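Local coordinates for Tll0287 protein (Thermosynechococcus elongatus, PDB 5B82) that binds heme c covalently in a PAS-like domain and may serve in redox sensing or signalling, at residues G32-A37 and Y176-P181; T36-L41 and W84-V89. One frame throughout, in Å; residues are numbered along the deposited sequence. Where two conformers were deposited one is given.

Contact 1: G32-A37 and Y176-P181; sequences GKVVTA and YAVTIP
Val34, on helix 28-49, meets Val178 and Ile180 of strand 172-181 where the helix packs on one face of the antiparallel sheet of this PAS-like domain. The contact is wholly apolar: no hydrogen bond joins the two segments, and three buried aliphatic side chains carry it. Val34 and Val178 approach tip to tip, and their CA atoms, the closest pair across the two segments, lie 7.7 Å apart. On Val34, CG1 stands anti to the backbone N (chi1 170°), which directs that methyl at Val178, while CG2 is turned to Ile180. Val178 and Ile180, two residues apart, both point toward the helix; the intervening Thr179 points away and bonds through its hydroxyl to His130. Trp84 packs against both Val34 and Val178, and Tyr131 of the adjoining strand 128-136 touches Val34 as well. At the other end of the segment, the Tyr176 hydroxyl is hydrogen-bonded to Asp42 and Arg45, further along the same helix. Val34 CG1 sits over the branched end of Val178, 3.9 Å from its CG1, 4.0 Å from its CB and 4.1 Å from its CG2; Val34 CG2 meets Ile180 CD1 at 4.0 Å.

Contact 2: T36-L41 and W84-V89; sequences TAIEQL and WQVRQV. With HEC (heme c), chain B.
Helix segment 36-41 passes over strand 85-89 at a distance that leaves the joining to side chains, the nearest CA atoms, those of Ile38 and Val86, being 9.0 Å apart. These two residues reach toward each other tip to tip, and Ile38 CD1 comes within 4.2 Å of Val86 CG1. Ile38 leaves the helix to one side of the strand, and its CG1 branch, anti to the carbonyl carbon (chi1 -64°), brings CD1 back toward it. The preceding residue, Ala37, puts CB at the edge of the Trp84 indole, near the ring plane and 4.3 Å from CZ3. The ring's NE1 is hydrogen-bonded to Glu30 of the same helix. In the PAS-like fold strand 85-89 is an outermost strand of the sheet in this chain, paired with strand 172-181, and its far end enters the heme pocket. There Gln88, extended beyond CG, brings its amide oxygen to the heme edge: Gln88 OE1 is 3.4 Å from heme CAA, the first carbon of a propionate arm. Gln88 OE1 is also 3.6 Å from the heme methyl CMA. The same OE1 accepts a hydrogen bond from Arg45, further along helix 28-49, a bond that would hold the amide oxygen in place beside the porphyrin rim.

Overall arrangement
Contacts 1 and 2 lie on successive parts of helix 28-49, sharing Thr36 and Ala37, with centres about 6 Å apart. Along the chain the helix comes first, then strand 85-89, and lastly strand 172-181, yet these two strands are antiparallel neighbours in the four-stranded sheet. Probable backbone hydrogen bonds join them, from Thr179 N to Gln85 O and from Ala177 N to Arg87 O, both 2.8 Å. One helix therefore spans both strands, and the contacts are continuous through Val34 packed against Trp84 and Val178 against Ile38. Contact 1 lies away from the annotated sites, whereas the strand packed under the helix in contact 2 also supplies Gln88 to the heme c pocket.

Contact 1: G32-A37 and Y176-P181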
loop_
_atom_site.group_PDB
_atom_site.type_symbol
_atom_site.label_atom_id
_atom_site.label_comp_id
_atom_site.label_asym_id
_atom_site.label_seq_id
_atom_site.Cartn_x
_atom_site.Cartn_y
_atom_site.Cartn_z
ATOM N N GLY A 32 11.244 6.540 -14.302
ATOM C CA GLY A 32 10.415 5.509 -14.938
ATOM C C GLY A 32 10.475 4.167 -14.215
ATOM O O GLY A 32 9.462 3.468 -14.073
ATOM N N LYS A 33 11.681 3.800 -13.778
ATOM C CA LYS A 33 11.905 2.582 -13.013
ATOM C C LYS A 33 11.079 2.577 -11.728
ATOM O O LYS A 33 10.525 1.541 -11.337
ATOM C CB LYS A 33 13.399 2.410 -12.692
ATOM C CG LYS A 33 13.682 1.181 -11.855
ATOM C CD LYS A 33 15.153 0.807 -11.820
ATOM C CE LYS A 33 15.306 -0.610 -11.258
ATOM N NZ LYS A 33 16.717 -1.081 -11.222
ATOM N N VAL A 34 10.996 3.728 -11.065
ATOM C CA VAL A 34 10.122 3.836 -9.894
ATOM C C VAL A 34 8.648 3.573 -10.253
ATOM O O VAL A 34 7.972 2.747 -9.599
ATOM C CB VAL A 34 10.236 5.210 -9.200
ATOM C CG1 VAL A 34 9.130 5.371 -8.149
ATOM C CG2 VAL A 34 11.604 5.377 -8.542
ATOM N N VAL A 35 8.150 4.269 -11.278
ATOM C CA VAL A 35 6.734 4.033 -11.677
ATOM C C VAL A 35 6.443 2.552 -11.982
ATOM O O VAL A 35 5.439 1.956 -11.503
ATOM C CB VAL A 35 6.328 4.931 -12.880
ATOM C CG1 VAL A 35 4.936 4.569 -13.423
ATOM C CG2 VAL A 35 6.411 6.419 -12.492
ATOM N N THR A 36 7.338 1.949 -12.757
ATOM C CA THR A 36 7.179 0.551 -13.132
ATOM C C THR A 36 7.222 -0.379 -11.922
ATOM O O THR A 36 6.369 -1.260 -11.787
ATOM C CB THR A 36 8.232 0.096 -14.148
ATOM O OG1 THR A 36 8.100 0.869 -15.343
ATOM C CG2 THR A 36 8.022 -1.379 -14.498
ATOM N N ALA A 37 8.203 -0.175 -11.044
ATOM C CA ALA A 37 8.353 -1.017 -9.860
ATOM C C ALA A 37 7.101 -0.972 -8.998
ATOM O O ALA A 37 6.593 -2.020 -8.562
ATOM C CB ALA A 37 9.572 -0.575 -9.039
ATOM N N TYR A 176 1.156 3.820 -2.094
ATOM C CA TYR A 176 2.595 3.537 -2.050
ATOM C C TYR A 176 3.324 4.873 -2.012
ATOM O O TYR A 176 2.872 5.837 -2.629
ATOM C CB TYR A 176 3.062 2.759 -3.279
ATOM C CG TYR A 176 2.273 1.498 -3.536
ATOM C CD1 TYR A 176 2.578 0.312 -2.875
ATOM C CD2 TYR A 176 1.232 1.494 -4.443
ATOM C CE1 TYR A 176 1.845 -0.844 -3.107
ATOM C CE2 TYR A 176 0.507 0.347 -4.692
ATOM C CZ TYR A 176 0.811 -0.812 -4.019
ATOM O OH TYR A 176 0.070 -1.940 -4.265
ATOM N N ALA A 177 4.444 4.927 -1.293
ATOM C CA ALA A 177 5.266 6.142 -1.204
ATOM C C ALA A 177 6.729 5.795 -1.448
ATOM O O ALA A 177 7.297 4.935 -0.768
ATOM C CB ALA A 177 5.118 6.784 0.155
ATOM N N VAL A 178 7.333 6.437 -2.436
ATOM C CA VAL A 178 8.745 6.225 -2.725
ATOM C C VAL A 178 9.506 7.538 -2.650
ATOM O O VAL A 178 9.010 8.568 -3.100
ATOM C CB VAL A 178 8.943 5.637 -4.129
ATOM C CG1 VAL A 178 10.424 5.470 -4.440
ATOM C CG2 VAL A 178 8.200 4.314 -4.260
ATOM N N THR A 179 10.707 7.505 -2.080
ATOM C CA THR A 179 11.572 8.674 -2.099
ATOM C C THR A 179 12.913 8.351 -2.749
ATOM O O THR A 179 13.584 7.387 -2.375
ATOM C CB THR A 179 11.828 9.225 -0.685
ATOM O OG1 THR A 179 10.608 9.747 -0.150
ATOM C CG2 THR A 179 12.867 10.356 -0.722
ATOM N N ILE A 180 13.294 9.159 -3.736
ATOM C CA ILE A 180 14.661 9.153 -4.234
ATOM C C ILE A 180 15.398 10.293 -3.531
ATOM O O ILE A 180 15.224 11.459 -3.880
ATOM C CB ILE A 180 14.740 9.357 -5.752
ATOM C CG1 ILE A 180 13.772 8.419 -6.489
ATOM C CG2 ILE A 180 16.186 9.153 -6.230
ATOM C CD1 ILE A 180 13.721 8.677 -7.982
ATOM N N PRO A 181 16.207 9.958 -2.525
ATOM C CA PRO A 181 16.822 10.978 -1.665
ATOM C C PRO A 181 17.670 11.989 -2.436
ATOM O O PRO A 181 18.269 11.638 -3.443
ATOM C CB PRO A 181 17.702 10.160 -0.715
ATOM C CG PRO A 181 17.924 8.873 -1.403
ATOM C CD PRO A 181 16.674 8.602 -2.198
#

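Contact 2: T36-L41 and W84-V89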
loop_
_atom_site.group_PDB
_atom_site.type_symbol
_atom_site.label_atom_id
_atom_site.label_comp_id
_atom_site.label_asym_id
_atom_site.label_seq_id
_atom_site.Cartn_x
_atom_site.Cartn_y
_atom_site.Cartn_z
ATOM N N THR A 36 7.338 1.949 -12.757
ATOM C CA THR A 36 7.179 0.551 -13.132
ATOM C C THR A 36 7.222 -0.379 -11.922
ATOM O O THR A 36 6.369 -1.260 -11.787
ATOM C CB THR A 36 8.232 0.096 -14.148
ATOM O OG1 THR A 36 8.100 0.869 -15.343
ATOM C CG2 THR A 36 8.022 -1.379 -14.498
ATOM N N ALA A 37 8.203 -0.175 -11.044
ATOM C CA ALA A 37 8.353 -1.017 -9.860
ATOM C C ALA A 37 7.101 -0.972 -8.998
ATOM O O ALA A 37 6.593 -2.020 -8.562
ATOM C CB ALA A 37 9.572 -0.575 -9.039
ATOM N N ILE A 38 6.601 0.241 -8.754
ATOM C CA ILE A 38 5.396 0.377 -7.936
ATOM C C ILE A 38 4.177 -0.285 -8.595
ATOM O O ILE A 38 3.410 -1.009 -7.939
ATOM C CB ILE A 38 5.099 1.841 -7.592
ATOM C CG1 ILE A 38 6.235 2.397 -6.718
ATOM C CG2 ILE A 38 3.771 1.969 -6.852
ATOM C CD1 ILE A 38 6.572 1.501 -5.536
ATOM N N GLU A 39 4.016 -0.063 -9.892
ATOM C CA GLU A 39 2.884 -0.667 -10.583
ATOM C C GLU A 39 2.948 -2.203 -10.558
ATOM O O GLU A 39 1.921 -2.877 -10.415
ATOM C CB GLU A 39 2.753 -0.111 -12.002
ATOM C CG GLU A 39 1.303 -0.101 -12.491
ATOM C CD GLU A 39 0.440 0.892 -11.739
ATOM O OE1 GLU A 39 0.988 1.856 -11.138
ATOM O OE2 GLU A 39 -0.796 0.711 -11.736
ATOM N N GLN A 40 4.158 -2.753 -10.661
ATOM C CA GLN A 40 4.360 -4.202 -10.583
ATOM C C GLN A 40 4.036 -4.738 -9.199
ATOM O O GLN A 40 3.461 -5.827 -9.062
ATOM C CB GLN A 40 5.801 -4.567 -10.945
ATOM C CG GLN A 40 6.080 -4.597 -12.431
ATOM C CD GLN A 40 7.562 -4.741 -12.745
ATOM O OE1 GLN A 40 8.414 -4.623 -11.858
ATOM N NE2 GLN A 40 7.878 -4.991 -14.013
ATOM N N LEU A 41 4.413 -3.980 -8.173
ATOM C CA LEU A 41 4.058 -4.335 -6.803
ATOM C C LEU A 41 2.530 -4.377 -6.623
ATOM O O LEU A 41 1.980 -5.297 -5.989
ATOM C CB LEU A 41 4.696 -3.343 -5.828
ATOM C CG LEU A 41 4.613 -3.673 -4.344
ATOM C CD1 LEU A 41 5.266 -5.023 -4.069
ATOM C CD2 LEU A 41 5.271 -2.572 -3.519
ATOM N N TRP A 84 16.384 3.625 -2.563
ATOM C CA TRP A 84 15.180 4.417 -2.371
ATOM C C TRP A 84 14.626 4.144 -0.980
ATOM O O TRP A 84 15.042 3.202 -0.313
ATOM C CB TRP A 84 14.104 4.019 -3.393
ATOM C CG TRP A 84 14.523 4.125 -4.831
ATOM C CD1 TRP A 84 15.512 4.913 -5.340
ATOM C CD2 TRP A 84 13.961 3.412 -5.946
ATOM N NE1 TRP A 84 15.600 4.736 -6.702
ATOM C CE2 TRP A 84 14.662 3.821 -7.099
ATOM C CE3 TRP A 84 12.937 2.463 -6.078
ATOM C CZ2 TRP A 84 14.378 3.314 -8.368
ATOM C CZ3 TRP A 84 12.649 1.962 -7.346
ATOM C CH2 TRP A 84 13.364 2.393 -8.472
ATOM N N GLN A 85 13.687 4.974 -0.542
ATOM C CA GLN A 85 12.803 4.596 0.549
ATOM C C GLN A 85 11.500 4.196 -0.122
ATOM O O GLN A 85 11.018 4.920 -0.981
ATOM C CB GLN A 85 12.565 5.777 1.477
ATOM C CG GLN A 85 13.816 6.197 2.236
ATOM C CD GLN A 85 13.868 7.681 2.470
ATOM O OE1 GLN A 85 12.958 8.263 3.068
ATOM N NE2 GLN A 85 14.928 8.315 1.986
ATOM N N VAL A 86 10.949 3.045 0.253
ATOM C CA VAL A 86 9.683 2.563 -0.317
ATOM C C VAL A 86 8.827 2.071 0.825
ATOM O O VAL A 86 9.293 1.289 1.652
ATOM C CB VAL A 86 9.901 1.391 -1.300
ATOM C CG1 VAL A 86 8.545 0.902 -1.877
ATOM C CG2 VAL A 86 10.858 1.800 -2.400
ATOM N N ARG A 87 7.582 2.526 0.880
ATOM C CA ARG A 87 6.726 2.214 2.016
ATOM C C ARG A 87 5.243 2.367 1.682
ATOM O O ARG A 87 4.833 3.333 1.028
ATOM C CB ARG A 87 7.062 3.146 3.178
ATOM C CG ARG A 87 6.422 2.760 4.497
ATOM C CD ARG A 87 7.009 3.602 5.632
ATOM N NE ARG A 87 6.544 4.987 5.598
ATOM C CZ ARG A 87 5.545 5.457 6.336
ATOM N NH1 ARG A 87 4.895 4.652 7.175
ATOM N NH2 ARG A 87 5.193 6.728 6.242
ATOM N N GLN A 88 4.439 1.421 2.151
ATOM C CA GLN A 88 2.993 1.567 2.077
ATOM C C GLN A 88 2.558 2.463 3.218
ATOM O O GLN A 88 3.099 2.387 4.325
ATOM C CB GLN A 88 2.306 0.214 2.200
ATOM C CG GLN A 88 2.600 -0.717 1.044
ATOM C CD GLN A 88 2.190 -2.145 1.347
ATOM O OE1 GLN A 88 1.126 -2.601 0.924
ATOM N NE2 GLN A 88 3.029 -2.855 2.096
ATOM N N VAL A 89 1.597 3.329 2.942
ATOM C CA VAL A 89 1.093 4.250 3.949
ATOM C C VAL A 89 -0.421 4.280 3.891
ATOM O O VAL A 89 -0.995 4.421 2.814
ATOM C CB VAL A 89 1.602 5.678 3.695
ATOM C CG1 VAL A 89 1.138 6.605 4.818
ATOM C CG2 VAL A 89 3.131 5.688 3.566
HETATM FE FE HEC B . -4.103 -6.283 2.701
HETATM C CHA HEC B . -1.806 -4.831 4.737
HETATM C CHB HEC B . -4.230 -3.333 0.832
HETATM C CHC HEC B . -6.208 -7.731 0.475
HETATM C CHD HEC B . -4.303 -9.039 4.743
HETATM N NA HEC B . -3.237 -4.403 2.804
HETATM C C1A HEC B . -2.207 -4.079 3.663
HETATM C C2A HEC B . -1.643 -2.809 3.247
HETATM C C3A HEC B . -2.321 -2.410 2.165
HETATM C C4A HEC B . -3.333 -3.392 1.870
HETATM C CMA HEC B . -2.107 -1.125 1.348
HETATM C CAA HEC B . -0.459 -2.069 3.920
HETATM C CBA HEC B . -0.929 -0.934 4.830
HETATM C CGA HEC B . -1.351 -1.480 6.167
HETATM O O1A HEC B . -2.550 -1.357 6.518
HETATM O O2A HEC B . -0.499 -2.074 6.880
HETATM N NB HEC B . -5.044 -5.631 1.001
HETATM C C1B HEC B . -4.930 -4.414 0.362
HETATM C C2B HEC B . -5.669 -4.470 -0.883
HETATM C C3B HEC B . -6.221 -5.682 -0.974
HETATM C C4B HEC B . -5.833 -6.439 0.198
HETATM C CMB HEC B . -5.828 -3.301 -1.889
HETATM C CAB HEC B . -7.104 -6.206 -2.131
HETATM C CBB HEC B . -6.284 -6.320 -3.442
HETATM N NC HEC B . -5.099 -8.042 2.647
HETATM C C1C HEC B . -5.879 -8.467 1.595
HETATM C C2C HEC B . -6.173 -9.870 1.798
HETATM C C3C HEC B . -5.767 -10.200 3.036
HETATM C C4C HEC B . -5.006 -9.078 3.554
HETATM C CMC HEC B . -7.194 -10.645 0.931
HETATM C CAC HEC B . -5.964 -11.556 3.767
HETATM C CBC HEC B . -5.388 -12.789 3.031
HETATM N ND HEC B . -3.260 -6.827 4.486
HETATM C C1D HEC B . -3.376 -8.079 5.080
HETATM C C2D HEC B . -2.367 -8.204 6.114
HETATM C C3D HEC B . -1.610 -6.883 6.101
HETATM C C4D HEC B . -2.225 -6.094 5.069
HETATM C CMD HEC B . -2.106 -9.409 7.041
HETATM C CAD HEC B . -0.411 -6.466 6.980
HETATM C CBD HEC B . 0.819 -6.928 6.207
HETATM C CGD HEC B . 2.097 -6.424 6.841
HETATM O O1D HEC B . 2.399 -6.807 7.993
HETATM O O2D HEC B . 2.811 -5.641 6.177
#